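Local coordinates for protein type II restriction enzyme MunI (Mycoplasma, PDB 1D02) that recognises the double-stranded DNA sequence 5'-CAATTG-3' as a homodimer and cleaves it after the first C, leaving terminal 5'-phosphates, at residues D[48-53]-D[75-80]; D[103-108]-D[158-163]; D[151-156]-D[178-183]. The protein carries 1 engineered substitution. One frame throughout, in Å; residues are numbered along the deposited sequence.

Interactions 2 and 3 lie on one side of the chain, their centres about 10 Å apart, and touch where Gly104 N comes 3.4 Å from Asp155 CB. Interaction 1 is on the opposite side of the chain's centre, about 36 Å from interaction 2 and 30 Å from interaction 3, centre to centre. DNA and the dimer relate the two ends: 48-53/75-80 binds a phosphate of chain A, 103-108/158-163 reaches phosphates of both strands, and Lys161 of interaction 2 makes a cation-pi contact with Trp78 of the second subunit. Interaction 3 stays about 7 Å from the nucleic acid at its nearest atom and pairs two strands beside strand 93-101, whose Glu98 and Lys100 fit the nuclease active-site motif.

Interaction 1 (D[48-53]-D[75-80]); sequences HLKNLY and TTQWGV. With nucleotides of chain A.
Two consecutive backbone amides, those of Leu52 and Tyr53, converge on one carbonyl oxygen, Trp78 O, and so tie together two segments that are both irregular. Leu52 N, 2.7 Å from Trp78 O, sits well above the carbonyl plane, whereas Tyr53 N, 2.9 Å from Trp78 O, is tilted from it by only 20°. A third backbone bond runs from Val80 N to Leu49 O at 2.9 Å. Between these bonds, Gly79 has no side chain to hold the two segments apart, and its CA rests 3.4 Å from Leu49 O. Val80 straddles the junction: with chi1 at -61°, its CG2 falls between the backbone N and the carbonyl carbon and presses on Leu49 CB at a tight 3.5 Å, while CG1 lies beside Tyr53 OH. At the solvent side the amides of Asn51 and Gln77 stack with planes 21° apart, Asn51 CG 3.7 Å from Gln77 CG. Two waters complete the seam, one linking Leu49 N to Val80 O, the other lying among Asn51 OD1, Thr76 O and Trp78 N.

The arrangement presents Gly79 N to the DNA, where it donates to OP1 of DC2 of chain A at 2.8 Å, a backbone grip on a phosphate that needs no particular base. The dimer closes over the aromatic side: Tyr53 OH is hydrogen-bonded to Trp169 NE1 of the second subunit, and the Trp78 ring receives Lys161 of that subunit in a cation-pi contact. Within the chain, both segments belong to the loops flanking helix 60-63. Leu49 packs on Tyr134 and Ile137 of helix 128-138 and on Phe96 of strand 93-101, and Leu52 adds a contact with Leu130 of the same helix.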
loop_
_atom_site.group_PDB
_atom_site.type_symbol
_atom_site.label_atom_id
_atom_site.label_comp_id
_atom_site.label_asym_id
_atom_site.label_seq_id
_atom_site.Cartn_x
_atom_site.Cartn_y
_atom_site.Cartn_z
ATOM N N HIS D 48 -0.722 -18.601 -8.298
ATOM C CA HIS D 48 -2.158 -18.352 -8.453
ATOM C C HIS D 48 -2.564 -16.993 -8.962
ATOM O O HIS D 48 -3.645 -16.850 -9.522
ATOM C CB HIS D 48 -2.893 -18.573 -7.123
ATOM C CG HIS D 48 -2.541 -19.861 -6.451
ATOM N ND1 HIS D 48 -1.309 -20.081 -5.878
ATOM C CD2 HIS D 48 -3.239 -21.013 -6.302
ATOM C CE1 HIS D 48 -1.260 -21.315 -5.403
ATOM N NE2 HIS D 48 -2.418 -21.901 -5.648
ATOM N N LEU D 49 -1.707 -16.002 -8.769
ATOM C CA LEU D 49 -1.992 -14.622 -9.152
ATOM C C LEU D 49 -1.098 -14.136 -10.299
ATOM O O LEU D 49 -0.883 -12.933 -10.462
ATOM C CB LEU D 49 -1.800 -13.735 -7.907
ATOM C CG LEU D 49 -2.791 -14.015 -6.762
ATOM C CD1 LEU D 49 -2.085 -13.940 -5.414
ATOM C CD2 LEU D 49 -3.942 -12.998 -6.819
ATOM N N LYS D 50 -0.600 -15.079 -11.093
ATOM C CA LYS D 50 0.274 -14.776 -12.215
ATOM C C LYS D 50 -0.422 -14.016 -13.356
ATOM O O LYS D 50 0.230 -13.292 -14.104
ATOM C CB LYS D 50 0.836 -16.104 -12.770
ATOM C CG LYS D 50 1.852 -16.019 -13.917
ATOM C CD LYS D 50 1.907 -17.366 -14.680
ATOM C CE LYS D 50 3.236 -18.124 -14.542
ATOM N NZ LYS D 50 4.417 -17.393 -15.116
ATOM N N ASN D 51 -1.742 -14.183 -13.491
ATOM C CA ASN D 51 -2.463 -13.584 -14.624
ATOM C C ASN D 51 -3.539 -12.632 -14.138
ATOM O O ASN D 51 -4.669 -13.048 -13.885
ATOM C CB ASN D 51 -3.076 -14.737 -15.461
ATOM C CG ASN D 51 -3.719 -14.261 -16.751
ATOM O OD1 ASN D 51 -3.697 -13.085 -17.068
ATOM N ND2 ASN D 51 -4.296 -15.190 -17.506
ATOM N N LEU D 52 -3.193 -11.350 -14.014
ATOM C CA LEU D 52 -4.130 -10.362 -13.511
ATOM C C LEU D 52 -4.425 -9.107 -14.317
ATOM O O LEU D 52 -5.582 -8.647 -14.372
ATOM C CB LEU D 52 -3.665 -9.835 -12.151
ATOM C CG LEU D 52 -3.490 -10.724 -10.930
ATOM C CD1 LEU D 52 -3.013 -9.830 -9.762
ATOM C CD2 LEU D 52 -4.814 -11.401 -10.603
ATOM N N TYR D 53 -3.379 -8.550 -14.920
ATOM C CA TYR D 53 -3.490 -7.250 -15.543
ATOM C C TYR D 53 -3.605 -7.022 -17.016
ATOM O O TYR D 53 -4.147 -5.995 -17.415
ATOM C CB TYR D 53 -2.305 -6.379 -15.087
ATOM C CG TYR D 53 -1.997 -6.395 -13.613
ATOM C CD1 TYR D 53 -0.682 -6.570 -13.157
ATOM C CD2 TYR D 53 -2.989 -6.141 -12.677
ATOM C CE1 TYR D 53 -0.374 -6.477 -11.797
ATOM C CE2 TYR D 53 -2.693 -6.050 -11.316
ATOM C CZ TYR D 53 -1.384 -6.211 -10.888
ATOM O OH TYR D 53 -1.065 -6.074 -9.555
ATOM N N THR D 75 -3.416 -13.294 -24.185
ATOM C CA THR D 75 -2.741 -14.476 -23.659
ATOM C C THR D 75 -1.488 -14.113 -22.875
ATOM O O THR D 75 -0.663 -14.967 -22.556
ATOM C CB THR D 75 -2.330 -15.426 -24.770
ATOM O OG1 THR D 75 -1.479 -14.740 -25.711
ATOM C CG2 THR D 75 -3.583 -15.957 -25.474
ATOM N N THR D 76 -1.359 -12.835 -22.564
ATOM C CA THR D 76 -0.218 -12.362 -21.818
ATOM C C THR D 76 -0.540 -12.424 -20.342
ATOM O O THR D 76 -1.611 -12.007 -19.924
ATOM C CB THR D 76 0.099 -10.918 -22.226
ATOM O OG1 THR D 76 0.523 -10.913 -23.596
ATOM C CG2 THR D 76 1.197 -10.323 -21.342
ATOM N N GLN D 77 0.391 -12.932 -19.549
ATOM C CA GLN D 77 0.168 -13.023 -18.121
ATOM C C GLN D 77 1.047 -12.067 -17.323
ATOM O O GLN D 77 2.266 -12.248 -17.224
ATOM C CB GLN D 77 0.380 -14.462 -17.662
ATOM C CG GLN D 77 -0.617 -15.405 -18.343
ATOM C CD GLN D 77 -0.578 -16.808 -17.792
ATOM O OE1 GLN D 77 -0.409 -17.005 -16.595
ATOM N NE2 GLN D 77 -0.765 -17.797 -18.666
ATOM N N TRP D 78 0.404 -11.034 -16.790
ATOM C CA TRP D 78 1.049 -10.040 -15.925
ATOM C C TRP D 78 0.324 -10.088 -14.587
ATOM O O TRP D 78 -0.898 -9.930 -14.510
ATOM C CB TRP D 78 0.947 -8.616 -16.496
ATOM C CG TRP D 78 1.697 -8.406 -17.776
ATOM C CD1 TRP D 78 2.800 -9.095 -18.214
ATOM C CD2 TRP D 78 1.429 -7.408 -18.753
ATOM N NE1 TRP D 78 3.241 -8.570 -19.415
ATOM C CE2 TRP D 78 2.414 -7.534 -19.766
ATOM C CE3 TRP D 78 0.450 -6.407 -18.874
ATOM C CZ2 TRP D 78 2.451 -6.697 -20.880
ATOM C CZ3 TRP D 78 0.488 -5.574 -19.987
ATOM C CH2 TRP D 78 1.486 -5.727 -20.976
ATOM N N GLY D 79 1.075 -10.294 -13.518
ATOM C CA GLY D 79 0.432 -10.389 -12.229
ATOM C C GLY D 79 1.402 -10.168 -11.100
ATOM O O GLY D 79 2.330 -9.350 -11.224
ATOM N N VAL D 80 1.186 -10.890 -10.002
ATOM C CA VAL D 80 2.051 -10.772 -8.836
ATOM C C VAL D 80 2.553 -12.145 -8.378
ATOM O O VAL D 80 2.032 -13.199 -8.773
ATOM C CB VAL D 80 1.323 -10.064 -7.645
ATOM C CG1 VAL D 80 0.897 -8.621 -8.048
ATOM C CG2 VAL D 80 0.107 -10.891 -7.235
ATOM P P DC A 2 5.112 -10.040 -14.522
ATOM O OP1 DC A 2 3.812 -10.688 -14.189
ATOM O OP2 DC A 2 5.152 -8.679 -15.133
ATOM O "O5'" DC A 2 5.964 -10.012 -13.187
ATOM C "C5'" DC A 2 5.998 -11.180 -12.379
ATOM C "C4'" DC A 2 6.712 -10.898 -11.084
ATOM O "O4'" DC A 2 8.128 -10.750 -11.343
ATOM C "C3'" DC A 2 6.258 -9.644 -10.334
ATOM O "O3'" DC A 2 5.920 -10.062 -8.998
ATOM C "C2'" DC A 2 7.463 -8.707 -10.432
ATOM C "C1'" DC A 2 8.640 -9.654 -10.606
ATOM N N1 DC A 2 9.784 -9.120 -11.369
ATOM C C2 DC A 2 11.065 -9.181 -10.809
ATOM O O2 DC A 2 11.209 -9.676 -9.669
ATOM N N3 DC A 2 12.112 -8.703 -11.518
ATOM C C4 DC A 2 11.923 -8.192 -12.738
ATOM N N4 DC A 2 12.998 -7.757 -13.423
ATOM C C5 DC A 2 10.626 -8.110 -13.327
ATOM C C6 DC A 2 9.597 -8.581 -12.611
ATOM P P DC A 3 5.697 -8.991 -7.819
ATOM O OP1 DC A 3 4.726 -9.634 -6.907
ATOM O OP2 DC A 3 5.435 -7.625 -8.311
ATOM O "O5'" DC A 3 7.102 -9.013 -7.068
ATOM C "C5'" DC A 3 7.618 -10.246 -6.589
ATOM C "C4'" DC A 3 8.818 -10.008 -5.709
ATOM O "O4'" DC A 3 9.933 -9.549 -6.517
ATOM C "C3'" DC A 3 8.661 -8.993 -4.575
ATOM O "O3'" DC A 3 9.399 -9.534 -3.477
ATOM C "C2'" DC A 3 9.325 -7.746 -5.144
ATOM C "C1'" DC A 3 10.452 -8.334 -5.994
ATOM N N1 DC A 3 10.854 -7.485 -7.137
ATOM C C2 DC A 3 12.219 -7.160 -7.300
ATOM O O2 DC A 3 13.043 -7.613 -6.500
ATOM N N3 DC A 3 12.595 -6.360 -8.325
ATOM C C4 DC A 3 11.683 -5.880 -9.171
ATOM N N4 DC A 3 12.112 -5.047 -10.154
ATOM C C5 DC A 3 10.292 -6.208 -9.052
ATOM C C6 DC A 3 9.926 -7.008 -8.024
HETATM O O HOH W 1 1.082 -15.661 -8.166
HETATM O O HOH W 2 -2.397 -10.831 -17.496
#

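Interaction 2 (D[103-108]-D[158-163]); sequences DGWVEG and RDPKRV. With nucleotides of chain A; nucleotides of chain B.
Asp159, the N-cap of helix 160-170, divides its carboxylate between that helix and the loop carrying Trp105. Its CG is swung opposite the backbone N (chi1 176°), which brings OD1 back over the first helical turn. There OD1 accepts two amides, Arg162 N at 2.9 Å from above the carboxylate plane and Lys161 N at 2.8 Å nearly in line with the C-O bond. The other oxygen, OD2, takes Trp105 N at 2.7 Å from out of the plane, on the face opposite to Arg162 N, so the cap fixes loop 103-108 against the helix start. The Trp105 indole packs against Pro160, the two side chains crossing at about a right angle, with Trp105 CE3 3.6 Å from Pro160 CG; Phe67 of the second subunit meets the same indole edge-to-face. Trp105 O is buried here without a hydrogen-bonding partner, approached by Asp159 CA and Pro160 CD.

Farther out, Arg158 and Glu107 form an end-on, two-pronged salt bridge. NH1 reaches OE1 and NH2 reaches OE2, each at 2.8 Å, and both oxygens use their syn lone pairs. The guanidinium and carboxylate planes are only 4° apart, so the two straight bonds hold both groups flat and hinder rotation of either. A bend at chi3 (61°) turns the arginine head toward the glutamate, which bends in turn at chi2, and the arginine stem passes across Val106 CG1. Arg158 NE has its own partner in Glu65 O of the second subunit, making this ion pair part of the dimer contact.

Both segments also touch DNA. Asp103 N donates to OP2 of DT6 of chain A at 2.8 Å, and Lys161, its chain kinked at chi3, places NZ 2.6 Å from OP2 of DC2 of chain B.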
loop_
_atom_site.group_PDB
_atom_site.type_symbol
_atom_site.label_atom_id
_atom_site.label_comp_id
_atom_site.label_asym_id
_atom_site.label_seq_id
_atom_site.Cartn_x
_atom_site.Cartn_y
_atom_site.Cartn_z
ATOM N N ASP D 103 15.649 -2.693 7.982
ATOM C CA ASP D 103 16.392 -2.214 9.140
ATOM C C ASP D 103 15.503 -1.315 9.990
ATOM O O ASP D 103 14.329 -1.102 9.669
ATOM C CB ASP D 103 17.653 -1.463 8.698
ATOM C CG ASP D 103 18.684 -2.383 8.061
ATOM O OD1 ASP D 103 18.735 -3.575 8.439
ATOM O OD2 ASP D 103 19.448 -1.912 7.187
ATOM N N GLY D 104 16.053 -0.808 11.092
ATOM C CA GLY D 104 15.266 0.038 11.962
ATOM C C GLY D 104 16.074 0.695 13.067
ATOM O O GLY D 104 17.225 0.367 13.317
ATOM N N TRP D 105 15.451 1.659 13.723
ATOM C CA TRP D 105 16.078 2.356 14.836
ATOM C C TRP D 105 15.931 1.480 16.081
ATOM O O TRP D 105 14.826 1.314 16.617
ATOM C CB TRP D 105 15.370 3.708 14.999
ATOM C CG TRP D 105 15.669 4.472 16.236
ATOM C CD1 TRP D 105 16.861 4.544 16.905
ATOM C CD2 TRP D 105 14.781 5.370 16.890
ATOM N NE1 TRP D 105 16.760 5.451 17.943
ATOM C CE2 TRP D 105 15.491 5.970 17.952
ATOM C CE3 TRP D 105 13.443 5.734 16.677
ATOM C CZ2 TRP D 105 14.909 6.913 18.802
ATOM C CZ3 TRP D 105 12.863 6.678 17.524
ATOM C CH2 TRP D 105 13.597 7.252 18.573
ATOM N N VAL D 106 17.042 0.889 16.512
ATOM C CA VAL D 106 17.045 0.042 17.703
ATOM C C VAL D 106 18.281 0.421 18.515
ATOM O O VAL D 106 18.953 1.414 18.199
ATOM C CB VAL D 106 17.063 -1.489 17.341
ATOM C CG1 VAL D 106 15.778 -1.851 16.630
ATOM C CG2 VAL D 106 18.278 -1.846 16.453
ATOM N N GLU D 107 18.580 -0.353 19.555
ATOM C CA GLU D 107 19.741 -0.071 20.400
ATOM C C GLU D 107 21.041 0.045 19.608
ATOM O O GLU D 107 21.318 -0.766 18.708
ATOM C CB GLU D 107 19.910 -1.190 21.463
ATOM C CG GLU D 107 18.755 -1.318 22.452
ATOM C CD GLU D 107 17.688 -2.303 21.991
ATOM O OE1 GLU D 107 17.681 -2.651 20.788
ATOM O OE2 GLU D 107 16.858 -2.724 22.830
ATOM N N GLY D 108 21.856 1.047 19.936
ATOM C CA GLY D 108 23.133 1.194 19.262
ATOM C C GLY D 108 23.073 1.843 17.902
ATOM O O GLY D 108 24.087 1.925 17.231
ATOM N N ARG D 158 11.449 -3.982 15.818
ATOM C CA ARG D 158 11.660 -3.491 17.181
ATOM C C ARG D 158 11.820 -1.972 17.202
ATOM O O ARG D 158 12.125 -1.387 18.229
ATOM C CB ARG D 158 12.910 -4.160 17.779
ATOM C CG ARG D 158 12.768 -5.699 17.949
ATOM C CD ARG D 158 13.938 -6.316 18.733
ATOM N NE ARG D 158 14.021 -5.765 20.081
ATOM C CZ ARG D 158 14.943 -4.885 20.470
ATOM N NH1 ARG D 158 15.872 -4.461 19.611
ATOM N NH2 ARG D 158 14.921 -4.402 21.713
ATOM N N ASP D 159 11.612 -1.342 16.058
ATOM C CA ASP D 159 11.745 0.119 15.925
ATOM C C ASP D 159 10.460 0.724 16.514
ATOM O O ASP D 159 9.361 0.404 16.079
ATOM C CB ASP D 159 11.895 0.426 14.431
ATOM C CG ASP D 159 11.945 1.914 14.116
ATOM O OD1 ASP D 159 11.062 2.659 14.602
ATOM O OD2 ASP D 159 12.870 2.314 13.355
ATOM N N PRO D 160 10.587 1.607 17.514
ATOM C CA PRO D 160 9.442 2.235 18.169
ATOM C C PRO D 160 8.476 3.018 17.289
ATOM O O PRO D 160 7.266 3.060 17.560
ATOM C CB PRO D 160 10.103 3.088 19.253
ATOM C CG PRO D 160 11.356 3.492 18.613
ATOM C CD PRO D 160 11.847 2.194 17.999
ATOM N N LYS D 161 8.997 3.634 16.232
ATOM C CA LYS D 161 8.133 4.380 15.323
ATOM C C LYS D 161 7.473 3.423 14.307
ATOM O O LYS D 161 6.252 3.467 14.092
ATOM C CB LYS D 161 8.946 5.458 14.593
ATOM C CG LYS D 161 8.131 6.213 13.559
ATOM C CD LYS D 161 9.015 7.063 12.626
ATOM C CE LYS D 161 9.721 8.153 13.393
ATOM N NZ LYS D 161 10.259 9.168 12.445
ATOM N N ARG D 162 8.266 2.547 13.690
ATOM C CA ARG D 162 7.718 1.604 12.712
ATOM C C ARG D 162 6.685 0.655 13.298
ATOM O O ARG D 162 5.694 0.356 12.640
ATOM C CB ARG D 162 8.849 0.788 12.074
ATOM C CG ARG D 162 9.822 1.645 11.259
ATOM C CD ARG D 162 9.367 1.871 9.799
ATOM N NE ARG D 162 10.041 3.053 9.298
ATOM C CZ ARG D 162 9.502 4.264 9.285
ATOM N NH1 ARG D 162 8.249 4.441 9.702
ATOM N NH2 ARG D 162 10.257 5.317 9.009
ATOM N N VAL D 163 6.902 0.161 14.518
ATOM C CA VAL D 163 5.923 -0.765 15.091
ATOM C C VAL D 163 4.595 -0.049 15.314
ATOM O O VAL D 163 3.533 -0.587 15.039
ATOM C CB VAL D 163 6.480 -1.384 16.388
ATOM C CG1 VAL D 163 5.399 -2.141 17.154
ATOM C CG2 VAL D 163 7.620 -2.352 16.001
ATOM P P DT A 6 16.958 -2.599 4.215
ATOM O OP1 DT A 6 17.355 -4.024 4.304
ATOM O OP2 DT A 6 16.398 -1.907 5.403
ATOM O "O5'" DT A 6 18.191 -1.755 3.687
ATOM C "C5'" DT A 6 19.043 -2.330 2.720
ATOM C "C4'" DT A 6 19.337 -1.335 1.628
ATOM O "O4'" DT A 6 18.144 -1.084 0.847
ATOM C "C3'" DT A 6 19.780 0.026 2.153
ATOM O "O3'" DT A 6 21.196 0.090 2.176
ATOM C "C2'" DT A 6 19.210 1.016 1.143
ATOM C "C1'" DT A 6 18.176 0.247 0.326
ATOM N N1 DT A 6 16.848 0.830 0.543
ATOM C C2 DT A 6 16.284 1.636 -0.426
ATOM O O2 DT A 6 16.832 1.870 -1.491
ATOM N N3 DT A 6 15.055 2.153 -0.103
ATOM C C4 DT A 6 14.350 1.943 1.069
ATOM O O4 DT A 6 13.253 2.485 1.234
ATOM C C5 DT A 6 15.001 1.074 2.031
ATOM C C7 DT A 6 14.319 0.784 3.323
ATOM C C6 DT A 6 16.195 0.567 1.721
ATOM P P DC B 2 7.781 12.076 11.277
ATOM O OP1 DC B 2 6.374 12.487 11.490
ATOM O OP2 DC B 2 8.314 10.883 11.982
ATOM O "O5'" DC B 2 7.979 11.880 9.723
ATOM C "C5'" DC B 2 7.725 12.977 8.880
ATOM C "C4'" DC B 2 8.074 12.630 7.463
ATOM O "O4'" DC B 2 9.510 12.676 7.317
ATOM C "C3'" DC B 2 7.618 11.259 6.944
ATOM O "O3'" DC B 2 6.706 11.541 5.881
ATOM C "C2'" DC B 2 8.920 10.579 6.514
ATOM C "C1'" DC B 2 9.880 11.754 6.329
ATOM N N1 DC B 2 11.317 11.505 6.497
ATOM C C2 DC B 2 12.182 11.921 5.482
ATOM O O2 DC B 2 11.693 12.490 4.481
ATOM N N3 DC B 2 13.513 11.709 5.613
ATOM C C4 DC B 2 13.981 11.135 6.725
ATOM N N4 DC B 2 15.292 10.965 6.838
ATOM C C5 DC B 2 13.117 10.714 7.781
ATOM C C6 DC B 2 11.806 10.909 7.624
HETATM O O HOH W 3 12.701 1.072 8.791
#

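Interaction 3 (D[151-156]-D[178-183]); sequences VFEGDI and FMWRPN
Val151 meets Phe178 at the start of a parallel strand pair, its CG1 approaching the edge of the phenylalanine ring and lying 4.1 Å from Trp180 CB. Phe152 makes both backbone bonds of the pair: its N donates to Phe178 O and its O accepts from Trp180 N, each at 2.9 Å and nearly along the C=O axis. Its side chain goes to the other face of the sheet, where the bent Met179 sets SD 3.9 Å from Phe152 CB and 5.0 Å from the ring centroid, an oblique Met-aromatic contact. Glu153, back on the Val151 face, runs alongside Trp180 and brings OE2 to 3.4 Å from CE3 at the indole edge. Gly154 and Trp180 no longer bond directly; a water bridges Gly154 N to Trp180 O. Asp155 then only grazes Pro182.

The two strands close a beta-alpha-beta crossover through helix 160-170, whose Ile166 covers Phe152 and Met179. Leu189 of helix 186-197 covers Val151, Phe178 and Trp180 on the opposite face. Beyond Val151 and Glu153 lies strand 93-101, whose Glu98 and Lys100 are consistent with the E-x-K part of the PD-(D/E)XK nuclease motif; strand 177-180 is this chain's edge strand on the other side.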
loop_
_atom_site.group_PDB
_atom_site.type_symbol
_atom_site.label_atom_id
_atom_site.label_comp_id
_atom_site.label_asym_id
_atom_site.label_seq_id
_atom_site.Cartn_x
_atom_site.Cartn_y
_atom_site.Cartn_z
ATOM N N VAL D 151 4.390 -10.754 6.993
ATOM C CA VAL D 151 5.325 -11.042 8.080
ATOM C C VAL D 151 6.516 -10.099 7.946
ATOM O O VAL D 151 7.180 -10.074 6.893
ATOM C CB VAL D 151 5.810 -12.499 8.023
ATOM C CG1 VAL D 151 6.851 -12.743 9.118
ATOM C CG2 VAL D 151 4.601 -13.447 8.200
ATOM N N PHE D 152 6.758 -9.302 8.986
ATOM C CA PHE D 152 7.881 -8.356 9.003
ATOM C C PHE D 152 9.041 -9.025 9.731
ATOM O O PHE D 152 8.825 -9.806 10.666
ATOM C CB PHE D 152 7.500 -7.057 9.721
ATOM C CG PHE D 152 6.440 -6.245 9.006
ATOM C CD1 PHE D 152 5.091 -6.371 9.350
ATOM C CD2 PHE D 152 6.788 -5.371 7.989
ATOM C CE1 PHE D 152 4.096 -5.637 8.685
ATOM C CE2 PHE D 152 5.806 -4.629 7.312
ATOM C CZ PHE D 152 4.456 -4.759 7.657
ATOM N N GLU D 153 10.258 -8.694 9.309
ATOM C CA GLU D 153 11.485 -9.279 9.869
ATOM C C GLU D 153 12.540 -8.188 9.879
ATOM O O GLU D 153 12.417 -7.212 9.141
ATOM C CB GLU D 153 11.995 -10.414 8.967
ATOM C CG GLU D 153 11.071 -11.634 8.898
ATOM C CD GLU D 153 11.560 -12.737 7.943
ATOM O OE1 GLU D 153 12.609 -12.581 7.284
ATOM O OE2 GLU D 153 10.855 -13.770 7.839
ATOM N N GLY D 154 13.582 -8.370 10.690
ATOM C CA GLY D 154 14.651 -7.375 10.746
ATOM C C GLY D 154 14.466 -6.382 11.882
ATOM O O GLY D 154 13.505 -6.456 12.658
ATOM N N ASP D 155 15.379 -5.424 11.989
ATOM C CA ASP D 155 15.264 -4.447 13.073
ATOM C C ASP D 155 13.981 -3.604 13.020
ATOM O O ASP D 155 13.571 -3.023 14.032
ATOM C CB ASP D 155 16.523 -3.564 13.095
ATOM C CG ASP D 155 17.718 -4.291 13.672
ATOM O OD1 ASP D 155 18.866 -3.873 13.423
ATOM O OD2 ASP D 155 17.510 -5.282 14.390
ATOM N N ILE D 156 13.319 -3.540 11.864
ATOM C CA ILE D 156 12.075 -2.770 11.798
ATOM C C ILE D 156 11.085 -3.285 12.839
ATOM O O ILE D 156 10.304 -2.509 13.397
ATOM C CB ILE D 156 11.431 -2.844 10.375
ATOM C CG1 ILE D 156 10.154 -2.001 10.311
ATOM C CG2 ILE D 156 11.145 -4.296 9.996
ATOM C CD1 ILE D 156 9.543 -1.915 8.872
ATOM N N PHE D 178 2.404 -9.916 11.215
ATOM C CA PHE D 178 3.099 -10.477 12.380
ATOM C C PHE D 178 4.527 -9.966 12.355
ATOM O O PHE D 178 5.161 -9.947 11.291
ATOM C CB PHE D 178 3.109 -12.012 12.355
ATOM C CG PHE D 178 3.936 -12.623 13.453
ATOM C CD1 PHE D 178 3.472 -12.653 14.777
ATOM C CD2 PHE D 178 5.184 -13.173 13.169
ATOM C CE1 PHE D 178 4.248 -13.232 15.798
ATOM C CE2 PHE D 178 5.962 -13.749 14.182
ATOM C CZ PHE D 178 5.495 -13.780 15.489
ATOM N N MET D 179 5.019 -9.550 13.518
ATOM C CA MET D 179 6.386 -9.036 13.669
ATOM C C MET D 179 7.245 -10.195 14.169
ATOM O O MET D 179 7.150 -10.565 15.343
ATOM C CB MET D 179 6.422 -7.913 14.720
ATOM C CG MET D 179 5.551 -6.729 14.395
ATOM S SD MET D 179 6.374 -5.670 13.209
ATOM C CE MET D 179 5.189 -4.347 13.023
ATOM N N TRP D 180 8.073 -10.771 13.295
ATOM C CA TRP D 180 8.916 -11.894 13.695
ATOM C C TRP D 180 10.260 -11.269 14.053
ATOM O O TRP D 180 11.080 -10.988 13.184
ATOM C CB TRP D 180 9.051 -12.895 12.545
ATOM C CG TRP D 180 9.560 -14.253 12.992
ATOM C CD1 TRP D 180 9.626 -14.725 14.278
ATOM C CD2 TRP D 180 10.080 -15.292 12.154
ATOM N NE1 TRP D 180 10.162 -15.995 14.287
ATOM C CE2 TRP D 180 10.452 -16.365 12.998
ATOM C CE3 TRP D 180 10.271 -15.419 10.772
ATOM C CZ2 TRP D 180 11.006 -17.541 12.508
ATOM C CZ3 TRP D 180 10.826 -16.608 10.276
ATOM C CH2 TRP D 180 11.185 -17.649 11.142
ATOM N N ARG D 181 10.464 -11.075 15.356
ATOM C CA ARG D 181 11.657 -10.400 15.849
ATOM C C ARG D 181 12.947 -11.198 15.824
ATOM O O ARG D 181 12.930 -12.430 15.823
ATOM C CB ARG D 181 11.365 -9.847 17.257
ATOM C CG ARG D 181 10.190 -8.840 17.229
ATOM C CD ARG D 181 9.866 -8.094 18.544
ATOM N NE ARG D 181 8.967 -6.987 18.191
ATOM C CZ ARG D 181 7.637 -7.025 18.243
ATOM N NH1 ARG D 181 6.998 -8.110 18.681
ATOM N NH2 ARG D 181 6.938 -6.009 17.765
ATOM N N PRO D 182 14.088 -10.503 15.795
ATOM C CA PRO D 182 15.409 -11.138 15.773
ATOM C C PRO D 182 15.475 -12.061 16.998
ATOM O O PRO D 182 14.982 -11.723 18.082
ATOM C CB PRO D 182 16.356 -9.944 15.936
ATOM C CG PRO D 182 15.640 -8.846 15.224
ATOM C CD PRO D 182 14.203 -9.029 15.708
ATOM N N ASN D 183 16.029 -13.239 16.827
ATOM C CA ASN D 183 16.139 -14.163 17.959
ATOM C C ASN D 183 14.861 -14.892 18.320
ATOM O O ASN D 183 14.906 -15.790 19.154
ATOM C CB ASN D 183 16.641 -13.482 19.243
ATOM C CG ASN D 183 17.873 -12.620 19.010
ATOM O OD1 ASN D 183 18.805 -13.015 18.306
ATOM N ND2 ASN D 183 17.889 -11.434 19.621
HETATM O O HOH W 4 13.672 -10.458 12.562
#